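Local coordinates for protein Cel44C (Paenibacillus polymyxa, PDB 2YIH) that hydrolyses the plant polysaccharide xyloglucan and probably other beta-1,4-glucans, as a family 44 glycoside hydrolase module cut from a longer multidomain protein, at residues A[10-15]-A[449-454]; A[165-170]-A[220-225]; A[336-341]-A[381-386]. The protein carries 8 engineered substitutions. All coordinates share one frame; numbering follows the deposited sequence. Where two conformers were deposited one is given.

How the contacts relate
Contact 1 lies in the beta-sandwich domain, contacts 2 and 3 among the helices of the eight-stranded beta/alpha barrel. Contact 1 closes the longest loop, joining the first strand of the chain to one more than 430 residues later; the whole barrel is threaded between, with contact 2 closing before contact 3 opens. Contacts 1 and 2 have centres 45 Å apart, on opposite sides of the chain's centre. Contact 3 lies 21 Å from contact 1 and 30 Å from contact 2, centre to centre. Helix 367-382 links the domains: its end enters contact 3, and its flank meets side chains of strand 446-453.

Contact 1. Residues A[10-15]-A[449-454]; sequences ITIKVD and LVVMNK
Segments 10-15 and 449-454 run in opposite directions with I12 facing V451 and V14 facing L449; the CA atoms of I12 and V451 are 9.6 Å apart, those of V14 and L449 8.8 Å. No hydrogen bond joins the two backbones, and the contact is made by side chains alone. I12 holds its CG1 branch anti to the carbonyl carbon and extends it fully (chi2 -179°), carrying CD1 to within 3.9 Å of V451 CG2. The two side chains slant across one another. This is the interior of a beta-sandwich: strands 421-427 and 433-439 separate the pair in sheet order, yet the sheet folds over so that their inner faces meet, and A437 touches both V14 and L449. There, L449 CD2 meets both methyls of V14, 3.9 Å from CG2 and 4.1 Å from CG1. V451 turns CG2, the methyl anti to its backbone N, toward I12. Alternation along the strands sends T11, K13 and D15 to the other face of their strand, while V450 and M452 point out of the sandwich to pack on T374 of helix 367-382. Backbone bonds from I12 to Q463 and D465 tie the first strand to its parallel neighbour 460-467.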
# COMPACT_ATOMS: atom_id res chain seq x y z
N ILE A 10 17.10 1.10 -28.00
CA ILE A 10 16.12 2.05 -27.52
C ILE A 10 16.86 3.27 -27.00
O ILE A 10 18.02 3.15 -26.59
CB ILE A 10 15.20 1.47 -26.43
CG1 ILE A 10 15.94 1.26 -25.14
CG2 ILE A 10 14.53 0.19 -26.91
CD1 ILE A 10 14.98 1.28 -23.95
N THR A 11 16.26 4.44 -27.11
CA THR A 11 16.92 5.63 -26.59
C THR A 11 16.22 6.11 -25.30
O THR A 11 14.99 6.09 -25.21
CB THR A 11 16.97 6.76 -27.63
OG1 THR A 11 15.66 6.97 -28.15
CG2 THR A 11 17.86 6.35 -28.79
N ILE A 12 17.01 6.52 -24.33
CA ILE A 12 16.49 6.92 -23.02
C ILE A 12 17.10 8.28 -22.69
O ILE A 12 18.32 8.45 -22.76
CB ILE A 12 16.85 5.90 -21.95
CG1 ILE A 12 15.96 4.64 -22.13
CG2 ILE A 12 16.59 6.48 -20.53
CD1 ILE A 12 16.21 3.57 -21.09
N LYS A 13 16.23 9.26 -22.42
CA LYS A 13 16.69 10.63 -22.15
C LYS A 13 16.42 10.93 -20.69
O LYS A 13 15.30 10.80 -20.27
CB LYS A 13 15.93 11.63 -23.02
CG LYS A 13 16.09 11.44 -24.54
N VAL A 14 17.45 11.28 -19.93
CA VAL A 14 17.28 11.61 -18.51
C VAL A 14 17.72 13.06 -18.33
O VAL A 14 18.83 13.44 -18.76
CB VAL A 14 18.14 10.70 -17.61
CG1 VAL A 14 17.92 11.06 -16.14
CG2 VAL A 14 17.78 9.22 -17.86
N ASP A 15 16.85 13.87 -17.74
CA ASP A 15 17.14 15.29 -17.51
C ASP A 15 16.96 15.62 -16.02
O ASP A 15 15.83 15.70 -15.52
CB ASP A 15 16.24 16.16 -18.39
CG ASP A 15 16.61 17.63 -18.33
OD1 ASP A 15 17.36 18.01 -17.40
OD2 ASP A 15 16.15 18.40 -19.21
N LEU A 449 19.46 5.32 -11.83
CA LEU A 449 18.55 4.93 -12.91
C LEU A 449 18.13 3.50 -12.68
O LEU A 449 18.98 2.63 -12.51
CB LEU A 449 19.24 4.98 -14.28
CG LEU A 449 19.99 6.25 -14.64
CD1 LEU A 449 20.61 6.03 -16.04
CD2 LEU A 449 19.09 7.49 -14.62
N VAL A 450 16.82 3.25 -12.65
CA VAL A 450 16.32 1.86 -12.64
C VAL A 450 15.71 1.61 -14.01
O VAL A 450 14.86 2.37 -14.48
CB VAL A 450 15.30 1.61 -11.48
CG1 VAL A 450 14.57 0.24 -11.68
CG2 VAL A 450 16.01 1.60 -10.15
N VAL A 451 16.25 0.62 -14.72
CA VAL A 451 15.80 0.31 -16.07
C VAL A 451 15.46 -1.19 -16.20
O VAL A 451 16.07 -2.05 -15.54
CB VAL A 451 16.85 0.75 -17.13
CG1 VAL A 451 18.20 0.01 -16.95
CG2 VAL A 451 16.29 0.59 -18.56
N MET A 452 14.46 -1.50 -16.99
CA MET A 452 14.08 -2.90 -17.14
C MET A 452 13.67 -3.25 -18.55
O MET A 452 13.11 -2.42 -19.26
CB MET A 452 12.97 -3.27 -16.14
CG MET A 452 11.62 -2.58 -16.41
SD MET A 452 10.73 -2.15 -14.90
CE MET A 452 11.73 -0.73 -14.37
N ASN A 453 13.95 -4.51 -18.93
CA ASN A 453 13.48 -5.07 -20.20
C ASN A 453 12.39 -6.10 -19.94
O ASN A 453 12.65 -7.16 -19.31
CB ASN A 453 14.69 -5.73 -20.90
CG ASN A 453 14.35 -6.20 -22.32
OD1 ASN A 453 13.20 -6.29 -22.71
ND2 ASN A 453 15.39 -6.57 -23.06
N LYS A 454 11.18 -5.78 -20.40
CA LYS A 454 9.98 -6.62 -20.23
C LYS A 454 9.84 -7.66 -21.35
O LYS A 454 8.95 -8.52 -21.30
CB LYS A 454 8.72 -5.74 -20.20
CG LYS A 454 8.67 -4.75 -19.02
CD LYS A 454 7.47 -3.82 -19.12
CE LYS A 454 7.78 -2.60 -19.97
NZ LYS A 454 6.57 -1.77 -20.17

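Contact 2. Residues A[165-170]-A[220-225]; sequences FLVNKY and KAIDAG. With EDO (1,2-ethanediol), chain I.
V167 in the last turns of helix 159-170 stands opposite D223, in the turn at the end of helix 205-222, with 7.8 Å between their CA atoms. The contact is small, and V167 carries most of it through one methyl. CG2, held anti to the carbonyl carbon and beside the backbone N, touches I222 CG2 at 4.3 Å and lies 4.1 Å from D223 OD2, so a single branch spans an apolar neighbour and a carboxylate oxygen. I222 also leans on V163 and D160, one and two turns back from V167 along helix 159-170.

D223 sets CG anti to its backbone N (chi1 -172°), which carries the carboxylate across to the end of helix 159-170 and the loop after it. OD2 accepts the backbone N-H of A173, just past the end of helix 159-170. OD1 closes an Asx turn by accepting from G225 N at 3.1 Å, a bent bond of 139° that arrives from above the carboxylate plane. With an alanine here, the amides of A173 and G225 would probably each lose their acceptor oxygen on the one carboxylate, and the two loops would be less firmly tied. A 1,2-ethanediol, probably from the crystallisation liquor, takes a nearly straight bond from A224 N to its O2 (3.1 Å, 167°).

K220, in the last part of helix 205-222, forms a salt bridge with D279. Helices 159-170 and 205-222 lead into the adjacent parallel strands 181-184 and 227-233, so this is the side-by-side packing of consecutive outer helices in a beta/alpha (TIM) barrel.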
# COMPACT_ATOMS: atom_id res chain seq x y z
N PHE A 165 -3.74 4.64 25.28
CA PHE A 165 -2.75 3.64 25.67
C PHE A 165 -1.48 3.73 24.82
O PHE A 165 -0.37 3.71 25.37
CB PHE A 165 -3.39 2.23 25.62
CG PHE A 165 -2.42 1.09 25.80
CD1 PHE A 165 -2.14 0.59 27.08
CD2 PHE A 165 -1.83 0.47 24.69
CE1 PHE A 165 -1.24 -0.48 27.24
CE2 PHE A 165 -0.99 -0.63 24.85
CZ PHE A 165 -0.67 -1.08 26.12
N LEU A 166 -1.65 3.84 23.50
CA LEU A 166 -0.51 3.96 22.58
C LEU A 166 0.24 5.28 22.83
O LEU A 166 1.49 5.29 22.92
CB LEU A 166 -1.00 3.91 21.13
CG LEU A 166 -1.55 2.53 20.75
CD1 LEU A 166 -2.05 2.63 19.28
CD2 LEU A 166 -0.46 1.44 20.88
N VAL A 167 -0.51 6.37 22.98
CA VAL A 167 0.12 7.67 23.18
C VAL A 167 0.86 7.70 24.53
O VAL A 167 1.93 8.32 24.67
CB VAL A 167 -0.92 8.81 23.06
CG1 VAL A 167 -0.36 10.18 23.58
CG2 VAL A 167 -1.40 8.93 21.59
N ASN A 168 0.28 7.04 25.53
CA ASN A 168 0.93 6.97 26.84
C ASN A 168 2.29 6.25 26.73
O ASN A 168 3.28 6.63 27.39
CB ASN A 168 0.01 6.24 27.84
CG ASN A 168 0.70 5.97 29.17
OD1 ASN A 168 1.18 4.87 29.41
ND2 ASN A 168 0.78 6.99 30.00
N LYS A 169 2.36 5.22 25.89
CA LYS A 169 3.58 4.45 25.74
C LYS A 169 4.62 5.13 24.83
O LYS A 169 5.86 5.06 25.08
CB LYS A 169 3.25 3.04 25.21
CG LYS A 169 4.44 2.10 25.17
CD LYS A 169 3.98 0.67 24.89
CE LYS A 169 5.14 -0.24 24.50
NZ LYS A 169 6.03 -0.60 25.65
N TYR A 170 4.15 5.75 23.75
CA TYR A 170 5.03 6.13 22.64
C TYR A 170 5.13 7.62 22.40
O TYR A 170 5.94 8.05 21.58
CB TYR A 170 4.54 5.49 21.34
CG TYR A 170 4.66 3.98 21.36
CD1 TYR A 170 5.90 3.34 21.43
CD2 TYR A 170 3.53 3.19 21.25
CE1 TYR A 170 6.00 1.95 21.46
CE2 TYR A 170 3.62 1.79 21.24
CZ TYR A 170 4.86 1.18 21.35
OH TYR A 170 4.95 -0.21 21.29
N LYS A 220 -8.91 11.84 16.89
CA LYS A 220 -8.29 13.15 16.77
C LYS A 220 -8.39 13.86 18.12
O LYS A 220 -7.58 14.76 18.43
CB LYS A 220 -8.98 13.97 15.67
CG LYS A 220 -8.72 13.48 14.26
CD LYS A 220 -7.30 13.69 13.86
CE LYS A 220 -7.17 13.51 12.33
NZ LYS A 220 -5.91 14.14 11.80
N ALA A 221 -9.36 13.47 18.94
CA ALA A 221 -9.46 14.04 20.31
C ALA A 221 -8.31 13.59 21.22
O ALA A 221 -7.93 14.29 22.17
CB ALA A 221 -10.84 13.75 20.95
N ILE A 222 -7.75 12.42 20.92
CA ILE A 222 -6.57 11.96 21.64
C ILE A 222 -5.27 12.45 21.00
O ILE A 222 -4.33 12.82 21.71
CB ILE A 222 -6.54 10.43 21.78
CG1 ILE A 222 -7.89 9.89 22.27
CG2 ILE A 222 -5.42 10.01 22.72
CD1 ILE A 222 -8.36 10.49 23.63
N ASP A 223 -5.20 12.41 19.67
CA ASP A 223 -3.97 12.77 18.96
C ASP A 223 -4.32 13.47 17.67
O ASP A 223 -4.56 12.83 16.64
CB ASP A 223 -3.10 11.52 18.72
CG ASP A 223 -1.71 11.86 18.16
OD1 ASP A 223 -1.46 13.05 17.83
OD2 ASP A 223 -0.87 10.94 18.07
N ALA A 224 -4.31 14.80 17.71
CA ALA A 224 -4.71 15.61 16.56
C ALA A 224 -3.73 15.47 15.39
O ALA A 224 -4.09 15.72 14.23
CB ALA A 224 -4.82 17.11 16.99
N GLY A 225 -2.51 15.07 15.70
CA GLY A 225 -1.49 14.99 14.66
C GLY A 225 -1.47 13.64 13.94
O GLY A 225 -0.78 13.48 12.94
C1 EDO I . -1.50 16.03 21.16
O1 EDO I . -1.23 15.75 19.77
C2 EDO I . -2.96 15.74 21.49
O2 EDO I . -3.85 16.17 20.44

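Contact 3. Residues A[336-341]-A[381-386]; sequences PILPRL and GKNDVY
L338 drives its isobutyl end into the turn that follows helix 367-382, where its CA comes within 7.1 Å of the N383 CA. Tight packing is confined to this one leucine. CG stands anti to the carbonyl carbon (chi1 -61°) and the chain is extended, so CD1 lies 3.9 Å from N383 CB and 4.1 Å from V385 CG2. CD2 meets the same valine methyl at 4.1 Å, and V385 thus sits against the forked end of the leucine. L338 runs roughly at right angles to both partners. I379 and L380 of helix 367-382, L316 and M356 add to the apolar surroundings of the leucine.

The other side of the contact is looser. No direct hydrogen bond crosses it; a water donates to N383 O at 2.7 Å and, weakly, to L338 O at 3.0 Å, bridging the two backbones. P339, exposed to solvent, comes no closer than 4.9 Å to 381-386. D384, also exposed, turns to a salt bridge with K21.

Helix 337-348 starts just after P336 at its N-cap and leads into strand 353-359, while 381-386 joins helix 367-382 to strand 387-390, the next strand of the beta/alpha barrel.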
# COMPACT_ATOMS: atom_id res chain seq x y z
N PRO A 336 -6.32 5.94 -16.77
CA PRO A 336 -5.50 5.29 -15.74
C PRO A 336 -5.87 5.70 -14.34
O PRO A 336 -6.34 6.82 -14.11
CB PRO A 336 -4.08 5.75 -16.06
CG PRO A 336 -4.26 7.05 -16.86
CD PRO A 336 -5.55 6.87 -17.61
N ILE A 337 -5.64 4.81 -13.39
CA ILE A 337 -6.26 4.97 -12.10
C ILE A 337 -5.63 6.02 -11.20
O ILE A 337 -6.35 6.71 -10.46
CB ILE A 337 -6.51 3.62 -11.37
CG1 ILE A 337 -7.44 3.82 -10.17
CG2 ILE A 337 -5.18 2.95 -10.97
CD1 ILE A 337 -8.92 4.07 -10.58
N LEU A 338 -4.31 6.19 -11.23
CA LEU A 338 -3.74 7.15 -10.28
C LEU A 338 -4.11 8.60 -10.64
O LEU A 338 -4.49 9.37 -9.77
CB LEU A 338 -2.22 6.97 -10.14
CG LEU A 338 -1.74 5.60 -9.62
CD1 LEU A 338 -0.19 5.57 -9.59
CD2 LEU A 338 -2.30 5.26 -8.24
N PRO A 339 -4.04 8.96 -11.92
CA PRO A 339 -4.42 10.35 -12.20
C PRO A 339 -5.91 10.57 -11.94
O PRO A 339 -6.31 11.65 -11.44
CB PRO A 339 -4.13 10.48 -13.71
CG PRO A 339 -2.98 9.54 -13.94
CD PRO A 339 -3.34 8.33 -13.06
N ARG A 340 -6.70 9.53 -12.14
CA ARG A 340 -8.14 9.66 -11.87
C ARG A 340 -8.46 9.86 -10.39
O ARG A 340 -9.36 10.65 -10.02
CB ARG A 340 -8.92 8.48 -12.44
CG ARG A 340 -10.42 8.67 -12.36
CD ARG A 340 -10.91 9.76 -13.33
NE ARG A 340 -12.35 10.00 -13.19
CZ ARG A 340 -12.90 10.71 -12.20
NH1 ARG A 340 -12.12 11.23 -11.23
NH2 ARG A 340 -14.22 10.89 -12.17
N LEU A 341 -7.81 9.07 -9.53
CA LEU A 341 -7.97 9.24 -8.10
C LEU A 341 -7.47 10.60 -7.66
O LEU A 341 -8.15 11.30 -6.88
CB LEU A 341 -7.24 8.13 -7.36
CG LEU A 341 -7.90 6.76 -7.48
CD1 LEU A 341 -6.93 5.73 -6.90
CD2 LEU A 341 -9.27 6.76 -6.72
N GLY A 381 6.27 6.27 -7.09
CA GLY A 381 7.11 7.33 -6.52
C GLY A 381 6.87 8.66 -7.22
O GLY A 381 6.86 9.71 -6.55
N LYS A 382 6.65 8.63 -8.54
CA LYS A 382 6.58 9.84 -9.33
C LYS A 382 5.16 10.27 -9.74
O LYS A 382 5.01 11.23 -10.49
CB LYS A 382 7.54 9.76 -10.53
CG LYS A 382 7.08 8.91 -11.68
CD LYS A 382 8.35 8.70 -12.59
CE LYS A 382 8.03 7.93 -13.86
NZ LYS A 382 9.26 7.64 -14.65
N ASN A 383 4.15 9.62 -9.17
CA ASN A 383 2.75 9.94 -9.39
C ASN A 383 2.02 10.38 -8.12
O ASN A 383 0.82 10.14 -7.96
CB ASN A 383 2.05 8.74 -10.04
CG ASN A 383 2.39 8.63 -11.51
OD1 ASN A 383 3.41 8.04 -11.90
ND2 ASN A 383 1.66 9.37 -12.31
N ASP A 384 2.77 11.00 -7.21
CA ASP A 384 2.16 11.69 -6.05
C ASP A 384 1.42 10.73 -5.13
O ASP A 384 0.37 11.08 -4.58
CB ASP A 384 1.21 12.81 -6.52
CG ASP A 384 1.95 13.88 -7.36
OD1 ASP A 384 2.79 14.59 -6.79
OD2 ASP A 384 1.76 13.92 -8.60
N VAL A 385 1.92 9.50 -5.02
CA VAL A 385 1.37 8.57 -4.03
C VAL A 385 2.14 8.68 -2.73
O VAL A 385 3.37 8.64 -2.72
CB VAL A 385 1.39 7.13 -4.58
CG1 VAL A 385 0.91 6.12 -3.51
CG2 VAL A 385 0.52 7.06 -5.86
N TYR A 386 1.42 8.91 -1.63
CA TYR A 386 2.06 9.11 -0.34
C TYR A 386 2.59 7.82 0.29
O TYR A 386 3.65 7.81 0.91
CB TYR A 386 1.02 9.74 0.60
CG TYR A 386 1.45 9.94 2.03
CD1 TYR A 386 2.55 10.73 2.34
CD2 TYR A 386 0.67 9.45 3.08
CE1 TYR A 386 2.94 10.96 3.67
CE2 TYR A 386 1.03 9.68 4.42
CZ TYR A 386 2.14 10.46 4.71
OH TYR A 386 2.48 10.69 6.04
O HOH W 1 -1.79 10.21 -8.80